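Discoidin-2 (Dictyostelium discoideum, PDB 2VM9) is a galactose-binding lectin that forms homotrimers and may take part in spore formation and in building the spore coat. Local coordinates at residues L93-D98 against P127-R132; K71-I76 against L151-V156; A14-R19 against I63-D68. All coordinates share one frame; numbering follows the deposited sequence. Where two conformers were deposited one is given.

Interaction 1: residues L93-D98 against P127-R132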
loop_
_atom_site.group_PDB
_atom_site.type_symbol
_atom_site.label_atom_id
_atom_site.label_comp_id
_atom_site.label_asym_id
_atom_site.label_seq_id
_atom_site.Cartn_x
_atom_site.Cartn_y
_atom_site.Cartn_z
ATOM N N LEU A 93 -21.359 9.086 11.918
ATOM C CA LEU A 93 -20.117 8.604 11.317
ATOM C C LEU A 93 -19.630 9.645 10.334
ATOM O O LEU A 93 -20.432 10.287 9.641
ATOM C CB LEU A 93 -20.323 7.277 10.578
ATOM C CG LEU A 93 -20.585 6.018 11.392
ATOM C CD1 LEU A 93 -21.019 4.897 10.409
ATOM C CD2 LEU A 93 -19.329 5.615 12.243
ATOM N N ARG A 94 -18.311 9.809 10.303
ATOM C CA ARG A 94 -17.644 10.664 9.336
ATOM C C ARG A 94 -16.573 9.826 8.663
ATOM O O ARG A 94 -16.056 8.863 9.249
ATOM C CB ARG A 94 -16.966 11.845 10.040
ATOM C CG ARG A 94 -17.814 12.545 11.077
ATOM C CD ARG A 94 -17.157 13.853 11.494
ATOM N NE ARG A 94 -17.211 14.834 10.413
ATOM C CZ ARG A 94 -16.170 15.506 9.930
ATOM N NH1 ARG A 94 -14.936 15.345 10.429
ATOM N NH2 ARG A 94 -16.380 16.368 8.954
ATOM N N TYR A 95 -16.216 10.185 7.441
ATOM C CA TYR A 95 -15.105 9.492 6.801
ATOM C C TYR A 95 -14.432 10.367 5.784
ATOM O O TYR A 95 -14.944 11.437 5.429
ATOM C CB TYR A 95 -15.552 8.156 6.191
ATOM C CG TYR A 95 -16.568 8.302 5.100
ATOM C CD1 TYR A 95 -16.172 8.481 3.775
ATOM C CD2 TYR A 95 -17.938 8.263 5.390
ATOM C CE1 TYR A 95 -17.113 8.593 2.758
ATOM C CE2 TYR A 95 -18.891 8.395 4.377
ATOM C CZ TYR A 95 -18.463 8.545 3.073
ATOM O OH TYR A 95 -19.394 8.692 2.073
ATOM N N THR A 96 -13.281 9.888 5.328
ATOM C CA THR A 96 -12.499 10.592 4.324
ATOM C C THR A 96 -11.804 9.587 3.436
ATOM O O THR A 96 -11.266 8.567 3.882
ATOM C CB THR A 96 -11.447 11.563 4.955
ATOM O OG1 THR A 96 -10.756 12.279 3.912
ATOM C CG2 THR A 96 -10.436 10.772 5.839
ATOM N N LEU A 97 -11.809 9.900 2.151
ATOM C CA LEU A 97 -11.044 9.102 1.198
ATOM C C LEU A 97 -9.626 9.685 1.020
ATOM O O LEU A 97 -8.645 8.930 1.002
ATOM C CB LEU A 97 -11.790 8.991 -0.138
ATOM C CG LEU A 97 -11.091 8.178 -1.238
ATOM C CD1 LEU A 97 -10.756 6.734 -0.820
ATOM C CD2 LEU A 97 -11.952 8.204 -2.515
ATOM N N ASP A 98 -9.511 11.005 0.925
ATOM C CA ASP A 98 -8.196 11.626 0.657
ATOM C C ASP A 98 -7.447 12.120 1.904
ATOM O O ASP A 98 -6.322 12.644 1.797
ATOM C CB ASP A 98 -8.331 12.778 -0.352
ATOM C CG ASP A 98 -9.263 13.886 0.132
ATOM O OD1 ASP A 98 -9.604 13.959 1.346
ATOM O OD2 ASP A 98 -9.665 14.715 -0.722
ATOM N N PRO A 127 -24.215 1.286 -0.619
ATOM C CA PRO A 127 -22.971 0.629 -0.951
ATOM C C PRO A 127 -21.931 0.822 0.154
ATOM O O PRO A 127 -22.135 1.649 1.047
ATOM C CB PRO A 127 -22.495 1.381 -2.207
ATOM C CG PRO A 127 -23.069 2.715 -2.084
ATOM C CD PRO A 127 -24.388 2.537 -1.392
ATOM N N PRO A 128 -20.822 0.073 0.066
ATOM C CA PRO A 128 -19.739 0.217 1.040
ATOM C C PRO A 128 -19.243 1.653 1.103
ATOM O O PRO A 128 -19.285 2.401 0.117
ATOM C CB PRO A 128 -18.637 -0.685 0.471
ATOM C CG PRO A 128 -19.389 -1.756 -0.263
ATOM C CD PRO A 128 -20.529 -0.990 -0.909
ATOM N N ILE A 129 -18.782 2.036 2.279
ATOM C CA ILE A 129 -18.108 3.312 2.434
ATOM C C ILE A 129 -16.678 3.123 1.979
ATOM O O ILE A 129 -15.966 2.290 2.505
ATOM C CB ILE A 129 -18.119 3.776 3.904
ATOM C CG1 ILE A 129 -19.542 4.114 4.356
ATOM C CG2 ILE A 129 -17.186 4.985 4.106
ATOM C CD1 ILE A 129 -19.645 4.331 5.844
ATOM N N LYS A 130 -16.262 3.945 1.025
ATOM C CA LYS A 130 -14.922 3.919 0.480
ATOM C C LYS A 130 -14.114 5.009 1.204
ATOM O O LYS A 130 -14.408 6.206 1.091
ATOM C CB LYS A 130 -14.998 4.205 -1.012
ATOM C CG LYS A 130 -13.706 4.067 -1.718
ATOM C CD LYS A 130 -13.917 4.342 -3.198
ATOM C CE LYS A 130 -12.654 4.803 -3.818
ATOM N NZ LYS A 130 -12.894 5.132 -5.266
ATOM N N ALA A 131 -13.124 4.585 1.981
ATOM C CA ALA A 131 -12.437 5.526 2.873
ATOM C C ALA A 131 -11.050 5.040 3.292
ATOM O O ALA A 131 -10.793 3.843 3.341
ATOM C CB ALA A 131 -13.297 5.762 4.111
ATOM N N ARG A 132 -10.172 5.994 3.590
ATOM C CA ARG A 132 -8.897 5.711 4.254
ATOM C C ARG A 132 -9.065 5.819 5.756
ATOM O O ARG A 132 -8.528 4.999 6.467
ATOM C CB ARG A 132 -7.782 6.636 3.770
ATOM C CG ARG A 132 -7.288 6.258 2.376
ATOM C CD ARG A 132 -6.087 7.130 1.973
ATOM N NE ARG A 132 -5.463 6.565 0.776
ATOM C CZ ARG A 132 -5.842 6.814 -0.475
ATOM N NH1 ARG A 132 -6.831 7.657 -0.729
ATOM N NH2 ARG A 132 -5.194 6.238 -1.486
HETATM O O HOH W 1 -18.003 6.262 0.118
#
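Y95 and I129 make the tight centre of this contact between L93-D98 and P127-R132. The I129 methyl CG2 sits over the middle of the Y95 ring, 3.5 Å from the ring centroid, in a CH-pi contact only 9° off the ring normal. The ring lies flat across the methyl because its CG stands between the backbone N and the carbonyl carbon (chi1 63°). A131, whose methyl is small enough for this close approach, meets Y95 CB with its CB at 3.9 Å. A branched aliphatic and a broad aromatic thus join the two sheets of the beta-sandwich, strand 87-96 in one and strand 121-131 in the other.

Where the chain turns from strand 121-131 into strand 133-142, polar atoms take over. R132 N bonds T96 O at 2.8 Å, in the carbonyl plane. Beyond it the extended R132 side chain carries NH1 to L97 O, also at 2.8 Å; the oxygen lies in the guanidinium plane, yet the donor stands 37° above the carbonyl plane. R132 NE binds D68 O.

Toward the partly exposed margin, bordered by the second subunit, the fit is looser. The long, extended K130 chain passes obliquely across L97, CE meeting L97 CD2 at 3.7 Å, and its NZ reaches, through weak hydrogen bonds, N256 and N257 of the second subunit. A water accepts from K130 N at 3.0 Å and weakly bonds Y95 OH.

Buried R132 is therefore met by neutral carbonyl oxygens; peptide dipoles probably stabilise its charge, which fastens the loop at L97 to the corner of the sandwich.

Interaction 2: residues K71-I76 against L151-V156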
loop_
_atom_site.group_PDB
_atom_site.type_symbol
_atom_site.label_atom_id
_atom_site.label_comp_id
_atom_site.label_asym_id
_atom_site.label_seq_id
_atom_site.Cartn_x
_atom_site.Cartn_y
_atom_site.Cartn_z
ATOM N N LYS A 71 -10.103 1.469 1.896
ATOM C CA LYS A 71 -10.919 0.364 2.400
ATOM C C LYS A 71 -12.327 0.538 1.871
ATOM O O LYS A 71 -12.768 1.654 1.617
ATOM C CB LYS A 71 -10.914 0.338 3.914
ATOM C CG LYS A 71 -9.542 -0.160 4.418
ATOM C CD LYS A 71 -9.066 0.432 5.692
ATOM C CE LYS A 71 -9.040 1.947 5.715
ATOM N NZ LYS A 71 -7.677 2.520 5.571
ATOM N N HIS A 72 -13.009 -0.583 1.691
ATOM C CA HIS A 72 -14.419 -0.593 1.369
ATOM C C HIS A 72 -15.119 -1.151 2.595
ATOM O O HIS A 72 -15.175 -2.376 2.778
ATOM C CB HIS A 72 -14.663 -1.463 0.134
ATOM C CG HIS A 72 -14.180 -0.826 -1.133
ATOM N ND1 HIS A 72 -12.882 -0.940 -1.572
ATOM C CD2 HIS A 72 -14.808 -0.013 -2.014
ATOM C CE1 HIS A 72 -12.734 -0.252 -2.690
ATOM N NE2 HIS A 72 -13.886 0.328 -2.976
ATOM N N PHE A 73 -15.607 -0.252 3.455
ATOM C CA PHE A 73 -16.244 -0.677 4.688
ATOM C C PHE A 73 -17.660 -1.134 4.420
ATOM O O PHE A 73 -18.457 -0.367 3.866
ATOM C CB PHE A 73 -16.265 0.464 5.700
ATOM C CG PHE A 73 -14.899 0.800 6.261
ATOM C CD1 PHE A 73 -14.259 -0.080 7.128
ATOM C CD2 PHE A 73 -14.279 2.004 5.939
ATOM C CE1 PHE A 73 -12.971 0.255 7.675
ATOM C CE2 PHE A 73 -13.020 2.366 6.468
ATOM C CZ PHE A 73 -12.359 1.469 7.338
ATOM N N VAL A 74 -17.961 -2.367 4.819
ATOM C CA VAL A 74 -19.287 -2.961 4.588
ATOM C C VAL A 74 -20.190 -2.944 5.824
ATOM O O VAL A 74 -21.417 -3.044 5.710
ATOM C CB VAL A 74 -19.189 -4.422 4.016
ATOM C CG1 VAL A 74 -18.460 -4.412 2.691
ATOM C CG2 VAL A 74 -18.517 -5.399 5.024
ATOM N N ALA A 75 -19.592 -2.844 7.016
ATOM C CA ALA A 75 -20.419 -2.755 8.222
ATOM C C ALA A 75 -19.623 -2.206 9.376
ATOM O O ALA A 75 -18.371 -2.194 9.346
ATOM C CB ALA A 75 -20.994 -4.142 8.607
ATOM N N ILE A 76 -20.368 -1.719 10.369
ATOM C CA ILE A 76 -19.786 -1.385 11.673
ATOM C C ILE A 76 -20.635 -2.079 12.733
ATOM O O ILE A 76 -21.868 -2.170 12.589
ATOM C CB ILE A 76 -19.782 0.147 11.903
ATOM C CG1 ILE A 76 -19.135 0.505 13.254
ATOM C CG2 ILE A 76 -21.226 0.738 11.803
ATOM C CD1 ILE A 76 -18.973 1.998 13.424
ATOM N N LEU A 151 -14.950 -2.770 12.743
ATOM C CA LEU A 151 -15.205 -2.247 11.411
ATOM C C LEU A 151 -14.916 -3.368 10.463
ATOM O O LEU A 151 -13.843 -3.978 10.559
ATOM C CB LEU A 151 -14.228 -1.097 11.139
ATOM C CG LEU A 151 -14.581 0.228 11.824
ATOM C CD1 LEU A 151 -13.381 1.146 11.825
ATOM C CD2 LEU A 151 -15.825 0.896 11.136
ATOM N N TYR A 152 -15.850 -3.619 9.535
ATOM C CA TYR A 152 -15.749 -4.745 8.586
ATOM C C TYR A 152 -15.509 -4.199 7.185
ATOM O O TYR A 152 -16.196 -3.273 6.758
ATOM C CB TYR A 152 -17.008 -5.612 8.603
ATOM C CG TYR A 152 -17.221 -6.198 9.958
ATOM C CD1 TYR A 152 -16.601 -7.395 10.314
ATOM C CD2 TYR A 152 -18.000 -5.524 10.904
ATOM C CE1 TYR A 152 -16.742 -7.928 11.565
ATOM C CE2 TYR A 152 -18.165 -6.052 12.188
ATOM C CZ TYR A 152 -17.550 -7.266 12.497
ATOM O OH TYR A 152 -17.656 -7.818 13.724
ATOM N N ALA A 153 -14.513 -4.759 6.501
ATOM C CA ALA A 153 -14.154 -4.261 5.170
ATOM C C ALA A 153 -14.086 -5.426 4.185
ATOM O O ALA A 153 -13.915 -6.582 4.579
ATOM C CB ALA A 153 -12.783 -3.522 5.220
ATOM N N LEU A 154 -14.214 -5.125 2.894
ATOM C CA LEU A 154 -13.969 -6.167 1.902
ATOM C C LEU A 154 -12.528 -6.649 1.991
ATOM O O LEU A 154 -11.641 -5.860 2.232
ATOM C CB LEU A 154 -14.195 -5.629 0.493
ATOM C CG LEU A 154 -15.631 -5.228 0.169
ATOM C CD1 LEU A 154 -15.687 -4.659 -1.260
ATOM C CD2 LEU A 154 -16.549 -6.453 0.334
ATOM N N PRO A 155 -12.288 -7.944 1.760
ATOM C CA PRO A 155 -10.893 -8.407 1.677
ATOM C C PRO A 155 -10.180 -7.764 0.508
ATOM O O PRO A 155 -10.838 -7.355 -0.475
ATOM C CB PRO A 155 -11.011 -9.919 1.385
ATOM C CG PRO A 155 -12.364 -10.270 1.622
ATOM C CD PRO A 155 -13.252 -9.040 1.593
ATOM N N VAL A 156 -8.852 -7.697 0.602
ATOM C CA VAL A 156 -8.008 -7.206 -0.488
ATOM C C VAL A 156 -8.099 -8.182 -1.659
ATOM O O VAL A 156 -8.158 -9.388 -1.472
ATOM C CB VAL A 156 -6.538 -6.964 -0.028
ATOM C CG1 VAL A 156 -5.707 -6.376 -1.156
ATOM C CG2 VAL A 156 -6.516 -5.988 1.152
HETATM O O HOH W 2 -11.492 -3.175 1.767
#
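L154 forks between H72 and V74: one methyl, CD1, presses on H72 CB at 3.6 Å, while the other, CD2, meets V74 CG1 at 3.7 Å. A branched leucine suits the place, since its two methyls each meet one of two alternate residues of the strand. V74 CG1 is brought to L154 by lying anti to the carbonyl carbon (chi1 -61°), which turns CG2 to Y152 CB, the two side chains crossing at about a right angle.

On the opposite side of the sheet, the large F73 ring needs a hollow, and A153 supplies it by having only a methyl. The ring passes obliquely by that methyl, F73 CE1 reaches L151 CB at 3.9 Å, and K71 CB covers one ring face toward its rim. Farther along, I76 and L151 run side by side in the same direction, with I76 CG1 against L151 CD2. On the V74 side A75 is small enough to let the Y152 ring swing past, its edge turned to the A75 carbonyl.

The backbones are antiparallel, broken by a classic beta bulge in which V74 and A75 both face Y152. V74 N bonds Y152 O at 2.8 Å, A75 N adds a weak bond to the same oxygen, and Y152 N returns to A75 O at 2.9 Å. Past the bulge H72 O takes L154 N, and a water joins H72 N to L154 O.

H72 NE2 bonds N257 OD1 of the second subunit. Chemically, the joint is apolar toward the sandwich interior, while backbone and water hold its polar margin.

Interaction 3: residues A14-R19 against I63-D68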
loop_
_atom_site.group_PDB
_atom_site.type_symbol
_atom_site.label_atom_id
_atom_site.label_comp_id
_atom_site.label_asym_id
_atom_site.label_seq_id
_atom_site.Cartn_x
_atom_site.Cartn_y
_atom_site.Cartn_z
ATOM N N ALA A 14 -5.689 -6.088 13.530
ATOM C CA ALA A 14 -4.729 -5.003 13.768
ATOM C C ALA A 14 -4.395 -4.234 12.468
ATOM O O ALA A 14 -3.245 -3.938 12.171
ATOM C CB ALA A 14 -3.441 -5.538 14.477
ATOM N N LEU A 15 -5.421 -3.950 11.671
ATOM C CA LEU A 15 -5.212 -3.294 10.377
ATOM C C LEU A 15 -5.340 -1.770 10.424
ATOM O O LEU A 15 -4.972 -1.087 9.455
ATOM C CB LEU A 15 -6.163 -3.859 9.318
ATOM C CG LEU A 15 -5.943 -5.342 8.968
ATOM C CD1 LEU A 15 -6.992 -5.836 7.988
ATOM C CD2 LEU A 15 -4.515 -5.575 8.407
ATOM N N LEU A 16 -5.905 -1.236 11.503
ATOM C CA LEU A 16 -6.178 0.195 11.565
ATOM C C LEU A 16 -5.540 0.817 12.803
ATOM O O LEU A 16 -5.509 0.191 13.853
ATOM C CB LEU A 16 -7.692 0.457 11.583
ATOM C CG LEU A 16 -8.429 -0.041 10.343
ATOM C CD1 LEU A 16 -9.924 0.078 10.562
ATOM C CD2 LEU A 16 -7.975 0.761 9.092
ATOM N N ASN A 17 -5.007 2.023 12.658
ATOM C CA ASN A 17 -4.549 2.821 13.787
ATOM C C ASN A 17 -5.816 3.463 14.391
ATOM O O ASN A 17 -6.710 3.879 13.637
ATOM C CB ASN A 17 -3.650 3.968 13.311
ATOM C CG ASN A 17 -2.397 3.502 12.538
ATOM O OD1 ASN A 17 -2.198 3.839 11.336
ATOM N ND2 ASN A 17 -1.528 2.771 13.230
ATOM N N LEU A 18 -5.893 3.534 15.718
ATOM C CA LEU A 18 -7.038 4.201 16.388
ATOM C C LEU A 18 -6.550 5.420 17.155
ATOM O O LEU A 18 -5.477 5.394 17.788
ATOM C CB LEU A 18 -7.736 3.245 17.370
ATOM C CG LEU A 18 -8.432 1.995 16.813
ATOM C CD1 LEU A 18 -9.310 1.372 17.909
ATOM C CD2 LEU A 18 -9.259 2.362 15.609
ATOM N N ARG A 19 -7.349 6.473 17.125
ATOM C CA ARG A 19 -7.065 7.669 17.903
ATOM C C ARG A 19 -8.358 8.198 18.497
ATOM O O ARG A 19 -9.250 8.641 17.764
ATOM C CB ARG A 19 -6.470 8.750 17.004
ATOM C CG ARG A 19 -6.133 10.025 17.805
ATOM C CD ARG A 19 -5.435 11.052 16.929
ATOM N NE ARG A 19 -6.336 11.676 15.957
ATOM C CZ ARG A 19 -7.170 12.690 16.211
ATOM N NH1 ARG A 19 -7.285 13.185 17.431
ATOM N NH2 ARG A 19 -7.917 13.199 15.231
ATOM N N ILE A 63 -13.706 8.242 18.027
ATOM C CA ILE A 63 -12.479 7.506 17.708
ATOM C C ILE A 63 -12.331 7.566 16.196
ATOM O O ILE A 63 -13.290 7.291 15.462
ATOM C CB ILE A 63 -12.506 6.023 18.142
ATOM C CG1 ILE A 63 -12.879 5.860 19.621
ATOM C CG2 ILE A 63 -11.129 5.347 17.833
ATOM C CD1 ILE A 63 -13.071 4.402 20.008
ATOM N N VAL A 64 -11.134 7.925 15.750
ATOM C CA VAL A 64 -10.759 7.859 14.341
ATOM C C VAL A 64 -10.003 6.559 14.132
ATOM O O VAL A 64 -9.133 6.218 14.939
ATOM C CB VAL A 64 -9.809 9.010 13.937
ATOM C CG1 VAL A 64 -9.491 8.919 12.436
ATOM C CG2 VAL A 64 -10.409 10.351 14.297
ATOM N N ALA A 65 -10.362 5.842 13.067
ATOM C CA ALA A 65 -9.661 4.625 12.639
ATOM C C ALA A 65 -9.090 4.882 11.260
ATOM O O ALA A 65 -9.819 5.337 10.364
ATOM C CB ALA A 65 -10.618 3.473 12.615
ATOM N N GLY A 66 -7.796 4.625 11.074
ATOM C CA GLY A 66 -7.202 4.968 9.798
ATOM C C GLY A 66 -6.085 4.049 9.354
ATOM O O GLY A 66 -5.474 3.330 10.171
ATOM N N SER A 67 -5.828 4.092 8.052
ATOM C CA SER A 67 -4.608 3.561 7.470
ATOM C C SER A 67 -4.525 4.094 6.035
ATOM O O SER A 67 -5.491 4.665 5.527
ATOM C CB SER A 67 -4.601 2.030 7.517
ATOM O OG SER A 67 -5.394 1.477 6.479
ATOM N N ASP A 68 -3.364 3.918 5.393
ATOM C CA ASP A 68 -3.152 4.390 4.001
ATOM C C ASP A 68 -3.999 3.743 2.922
ATOM O O ASP A 68 -4.154 4.313 1.837
ATOM C CB ASP A 68 -1.707 4.105 3.581
ATOM C CG ASP A 68 -0.724 4.828 4.414
ATOM O OD1 ASP A 68 -1.012 5.990 4.745
ATOM O OD2 ASP A 68 0.333 4.232 4.740
#
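V64 O is gripped from R19 and L18 together: R19 N donates a hydrogen bond of 2.8 Å, in the carbonyl plane, and L18 CA comes in at 3.2 Å as a CH...O contact. The return bond, V64 N to R19 O, is nearly straight at the hydrogen (172°), though its donor is tilted from the carbonyl plane. Two residues along, N17 and G66 form a second hydrogen-bonded pair, with N17 N to G66 O at 2.8 Å and G66 N to N17 O at 2.9 Å. G66 has no side chain, so nothing from it crowds N17 on their shared side of the sheet.

Between the two pairs L18 faces A65 in a non-hydrogen-bonded pair, and here the packing is tight: L18 CD2 approaches A65 CB to 3.5 Å, closer than usual van der Waals contact. The small alanine methyl also takes L16 CD1 at 4.0 Å, so two leucines converge on it. Strands 17-20 and 63-67 form one margin of a five-stranded antiparallel sheet in the F5/8 type C beta-sandwich, with 17-20 outermost within the chain. L16 and A65 face inward to L151, and L18 and I63 to W149, both on strand 146-153 of the other sheet; aliphatic side chains suit this interior.

The reverse side looks toward a neighbouring subunit of the trimer. R19 extends its CG anti to its own N (chi1 -179°) and bends at chi3, running alongside V64 until NH2 lies 3.9 Å from V64 CG2. That NH2 hydrogen-bonds A12 O of the second subunit, a reach for which arginine's long chain is apt. At the far end L16 CD2 lies against S67 OG, which hydrogen-bonds K71 NZ of its own chain and D68 OD2 of the third subunit.

Within the beta-sandwich, interactions 2 and 3 pair strands inside one sheet each, whereas interaction 1 bridges the two sheets. Along the chain interaction 3 closes first; interaction 2 then spans a long loop that contains interaction 1. Centres lie about 10 Å apart for interactions 1 and 2, and about 13 Å for either with interaction 3. Strands 121-131 and 70-79 are neighbours, and F73 N donates a hydrogen bond to I129 O between interactions 1 and 2. R132 NE hydrogen-bonds D68 O to tie interaction 1 to interaction 3, while L151 CD1 packs on L16 and A65 between interactions 2 and 3. All three touch the second subunit, so sandwich core and trimer interface are built side by side.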